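UTP--glucose-1-phosphate uridylyltransferase (Acinetobacter baumannii, PDB 6KNL) catalyses the transfer of a uridylyl group from UTP to alpha-D-glucose 1-phosphate, giving UDP-glucose and diphosphate. Local coordinates at residues L53-S58 with V98-Q103. The protein carries 1 engineered substitution. Residues are numbered along the deposited sequence; the frame is centred on the assembly and turned at random.
Sequences LVTHSS and VISVRQ. With URI (uridine), chain C.
Leu53, Val54 and Thr55 pair in parallel with Ser100, Val101 and Arg102, joining strands 50-55 and 97-102 in the nucleotide-binding sheet of this GT-A-type nucleotidyltransferase. Four backbone bonds knit them: Leu53 N gives to Ile99 O, Val101 N to Leu53 O, Thr55 N to Val101 O and, where the second strand ends, Gln103 N to Thr55 O (3.0 Å). Beta-branched Val54 and Val101 suit the extended chain and lie side by side, CG2 to CG1 at 4.1 Å, on the face where helix 109-115 packs against Val54. On the other face, apolar Leu53 is buried against helix 60-65, its CD1 3.7 Å from Val98 CG1, while Thr55, also beta-branched, turns its methyl CG2 to Ser100 OG.

Arg102 is long enough to run past the strand end. From CB, CG lies beside the backbone N; the chain turns about CB-CG (chi2 -52°), bringing CD 3.9 Å from Thr55 CG2. NE follows the same methyl, and CZ and NH2 reach Ser57 CA, which sits under one guanidinium face, offset toward the rim; NH1 is 3.4 Å from Ser57 CB.

Gln103, a binding residue for UTP and UDP-glucose, instead extends toward the uridine, its CB touching Val54 CG1 at 4.0 Å. Its amide can both give and accept hydrogen bonds, but its precise fit against the base is doubtful: NE2 bonds weakly to uridine O4 and also to His111 ND1.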
ATOM      1  N   LEU A  53      11.863 -16.720  -2.591  1.00 23.58           N
ATOM      2  CA  LEU A  53      10.769 -16.076  -3.348  1.00 22.64           C
ATOM      3  C   LEU A  53      10.689 -16.787  -4.695  1.00 24.29           C
ATOM      4  O   LEU A  53      11.694 -16.754  -5.436  1.00 25.71           O
ATOM      5  CB  LEU A  53      11.050 -14.580  -3.519  1.00 21.01           C
ATOM      6  CG  LEU A  53      11.234 -13.776  -2.232  1.00 20.99           C
ATOM      7  CD1 LEU A  53      11.595 -12.333  -2.537  1.00 21.86           C
ATOM      8  CD2 LEU A  53       9.997 -13.826  -1.349  1.00 20.57           C
ATOM      9  N   VAL A  54       9.569 -17.455  -4.967  1.00 23.58           N
ATOM     10  CA  VAL A  54       9.214 -17.882  -6.346  1.00 25.40           C
ATOM     11  C   VAL A  54       8.418 -16.715  -6.907  1.00 25.80           C
ATOM     12  O   VAL A  54       7.329 -16.483  -6.379  1.00 27.26           O
ATOM     13  CB  VAL A  54       8.389 -19.180  -6.371  1.00 24.72           C
ATOM     14  CG1 VAL A  54       8.014 -19.563  -7.783  1.00 24.01           C
ATOM     15  CG2 VAL A  54       9.113 -20.319  -5.679  1.00 25.98           C
ATOM     16  N   THR A  55       8.947 -15.986  -7.883  1.00 25.41           N
ATOM     17  CA  THR A  55       8.391 -14.653  -8.206  1.00 26.32           C
ATOM     18  C   THR A  55       8.110 -14.517  -9.704  1.00 27.91           C
ATOM     19  O   THR A  55       8.296 -15.490 -10.458  1.00 29.40           O
ATOM     20  CB  THR A  55       9.301 -13.567  -7.618  1.00 27.08           C
ATOM     21  OG1 THR A  55       8.596 -12.319  -7.612  1.00 26.82           O
ATOM     22  CG2 THR A  55      10.620 -13.473  -8.348  1.00 25.89           C
ATOM     23  N   HIS A  56       7.633 -13.328 -10.068  1.00 29.12           N
ATOM     24  CA  HIS A  56       7.196 -12.895 -11.416  1.00 28.38           C
ATOM     25  C   HIS A  56       7.977 -11.630 -11.780  1.00 28.22           C
ATOM     26  O   HIS A  56       8.374 -10.903 -10.847  1.00 27.60           O
ATOM     27  CB  HIS A  56       5.676 -12.682 -11.392  1.00 30.65           C
ATOM     28  CG  HIS A  56       5.064 -12.295 -12.700  1.00 33.03           C
ATOM     29  ND1 HIS A  56       4.774 -10.974 -13.017  1.00 33.45           N
ATOM     30  CD2 HIS A  56       4.658 -13.045 -13.752  1.00 32.56           C
ATOM     31  CE1 HIS A  56       4.227 -10.932 -14.215  1.00 33.87           C
ATOM     32  NE2 HIS A  56       4.148 -12.191 -14.691  1.00 33.23           N
ATOM     33  N   SER A  57       8.143 -11.379 -13.080  1.00 26.82           N
ATOM     34  CA  SER A  57       8.939 -10.274 -13.675  1.00 26.66           C
ATOM     35  C   SER A  57       8.424  -8.894 -13.250  1.00 27.67           C
ATOM     36  O   SER A  57       9.130  -7.926 -13.537  1.00 32.66           O
ATOM     37  CB  SER A  57       8.968 -10.370 -15.184  1.00 25.49           C
ATOM     38  OG  SER A  57       7.672 -10.190 -15.724  1.00 22.92           O
ATOM     39  N   SER A  58       7.239  -8.788 -12.649  1.00 27.35           N
ATOM     40  CA  SER A  58       6.650  -7.492 -12.210  1.00 28.87           C
ATOM     41  C   SER A  58       6.889  -7.254 -10.712  1.00 27.90           C
ATOM     42  O   SER A  58       6.296  -6.321 -10.184  1.00 29.45           O
ATOM     43  CB  SER A  58       5.168  -7.435 -12.536  1.00 29.76           C
ATOM     44  OG  SER A  58       4.396  -8.248 -11.656  1.00 29.92           O
ATOM     45  N   VAL A  98      17.814 -13.764   1.241  1.00 33.60           N
ATOM     46  CA  VAL A  98      16.616 -13.741   0.351  1.00 31.86           C
ATOM     47  C   VAL A  98      17.038 -14.157  -1.055  1.00 31.43           C
ATOM     48  O   VAL A  98      17.687 -13.364  -1.735  1.00 31.44           O
ATOM     49  CB  VAL A  98      15.923 -12.370   0.320  1.00 29.27           C
ATOM     50  CG1 VAL A  98      14.673 -12.420  -0.548  1.00 29.40           C
ATOM     51  CG2 VAL A  98      15.574 -11.903   1.721  1.00 29.06           C
ATOM     52  N   ILE A  99      16.657 -15.367  -1.452  1.00 33.09           N
ATOM     53  CA  ILE A  99      16.900 -15.926  -2.810  1.00 33.19           C
ATOM     54  C   ILE A  99      15.628 -15.746  -3.628  1.00 32.65           C
ATOM     55  O   ILE A  99      14.534 -15.675  -3.036  1.00 33.29           O
ATOM     56  CB  ILE A  99      17.309 -17.404  -2.704  1.00 36.72           C
ATOM     57  CG1 ILE A  99      18.422 -17.574  -1.670  1.00 39.39           C
ATOM     58  CG2 ILE A  99      17.709 -17.978  -4.055  1.00 35.80           C
ATOM     59  CD1 ILE A  99      19.589 -16.635  -1.883  1.00 38.77           C
ATOM     60  N   SER A 100      15.800 -15.693  -4.940  1.00 29.59           N
ATOM     61  CA  SER A 100      14.751 -15.399  -5.936  1.00 27.81           C
ATOM     62  C   SER A 100      14.852 -16.416  -7.073  1.00 27.63           C
ATOM     63  O   SER A 100      15.989 -16.651  -7.524  1.00 25.08           O
ATOM     64  CB  SER A 100      14.947 -14.012  -6.438  1.00 27.83           C
ATOM     65  OG  SER A 100      13.725 -13.485  -6.861  1.00 27.89           O
ATOM     66  N   VAL A 101      13.717 -16.989  -7.500  1.00 26.17           N
ATOM     67  CA  VAL A 101      13.620 -17.764  -8.769  1.00 25.13           C
ATOM     68  C   VAL A 101      12.306 -17.400  -9.467  1.00 24.20           C
ATOM     69  O   VAL A 101      11.349 -17.021  -8.777  1.00 24.04           O
ATOM     70  CB  VAL A 101      13.775 -19.277  -8.524  1.00 26.39           C
ATOM     71  CG1 VAL A 101      12.595 -19.872  -7.775  1.00 26.55           C
ATOM     72  CG2 VAL A 101      14.022 -20.032  -9.822  1.00 27.56           C
ATOM     73  N   ARG A 102      12.291 -17.500 -10.798  1.00 24.51           N
ATOM     74  CA  ARG A 102      11.128 -17.146 -11.656  1.00 25.52           C
ATOM     75  C   ARG A 102      10.215 -18.365 -11.839  1.00 25.98           C
ATOM     76  O   ARG A 102      10.727 -19.470 -12.055  1.00 26.59           O
ATOM     77  CB  ARG A 102      11.627 -16.577 -12.993  1.00 24.78           C
ATOM     78  CG  ARG A 102      12.300 -15.215 -12.870  1.00 24.24           C
ATOM     79  CD  ARG A 102      11.442 -14.206 -12.119  1.00 24.90           C
ATOM     80  NE  ARG A 102      12.028 -12.875 -12.087  1.00 25.72           N
ATOM     81  CZ  ARG A 102      12.090 -12.021 -13.106  1.00 26.63           C
ATOM     82  NH1 ARG A 102      11.606 -12.330 -14.300  1.00 28.61           N
ATOM     83  NH2 ARG A 102      12.666 -10.847 -12.931  1.00 27.34           N
ATOM     84  N   GLN A 103       8.900 -18.165 -11.707  1.00 28.42           N
ATOM     85  CA  GLN A 103       7.868 -19.073 -12.279  1.00 29.13           C
ATOM     86  C   GLN A 103       7.553 -18.628 -13.706  1.00 30.27           C
ATOM     87  O   GLN A 103       6.929 -17.586 -13.913  1.00 26.20           O
ATOM     88  CB  GLN A 103       6.581 -19.083 -11.469  1.00 30.59           C
ATOM     89  CG  GLN A 103       5.526 -19.970 -12.106  1.00 31.25           C
ATOM     90  CD  GLN A 103       4.321 -20.138 -11.223  1.00 33.00           C
ATOM     91  OE1 GLN A 103       3.925 -19.203 -10.527  1.00 35.64           O
ATOM     92  NE2 GLN A 103       3.740 -21.332 -11.238  1.00 30.29           N
TER
HETATM   93  N1  URI C 301       0.924 -18.495  -6.624  1.00 64.18           N
HETATM   94  C2  URI C 301      -0.192 -19.192  -7.058  1.00 72.27           C
HETATM   95  N3  URI C 301      -0.085 -19.771  -8.293  1.00 71.23           N
HETATM   96  C4  URI C 301       1.001 -19.723  -9.137  1.00 69.89           C
HETATM   97  C5  URI C 301       2.125 -18.987  -8.619  1.00 67.00           C
HETATM   98  C6  URI C 301       2.052 -18.407  -7.407  1.00 63.19           C
HETATM   99  O2  URI C 301      -1.218 -19.290  -6.399  1.00 85.62           O
HETATM  100  O4  URI C 301       0.919 -20.292 -10.227  1.00 66.37           O
HETATM  101  C1' URI C 301       0.833 -17.862  -5.291  1.00 64.06           C
HETATM  102  C2' URI C 301      -0.066 -16.618  -5.275  1.00 64.43           C
HETATM  103  C3' URI C 301      -0.553 -16.638  -3.818  1.00 65.03           C
HETATM  104  C4' URI C 301      -0.753 -18.141  -3.565  1.00 65.66           C
HETATM  105  O2' URI C 301       0.623 -15.426  -5.598  1.00 63.35           O
HETATM  106  O3' URI C 301       0.373 -16.112  -2.872  1.00 64.79           O
HETATM  107  O4' URI C 301       0.249 -18.795  -4.401  1.00 61.12           O
HETATM  108  C5' URI C 301      -2.176 -18.631  -3.866  1.00 63.41           C
HETATM  109  O5' URI C 301      -2.261 -20.034  -4.082  1.00 59.46           O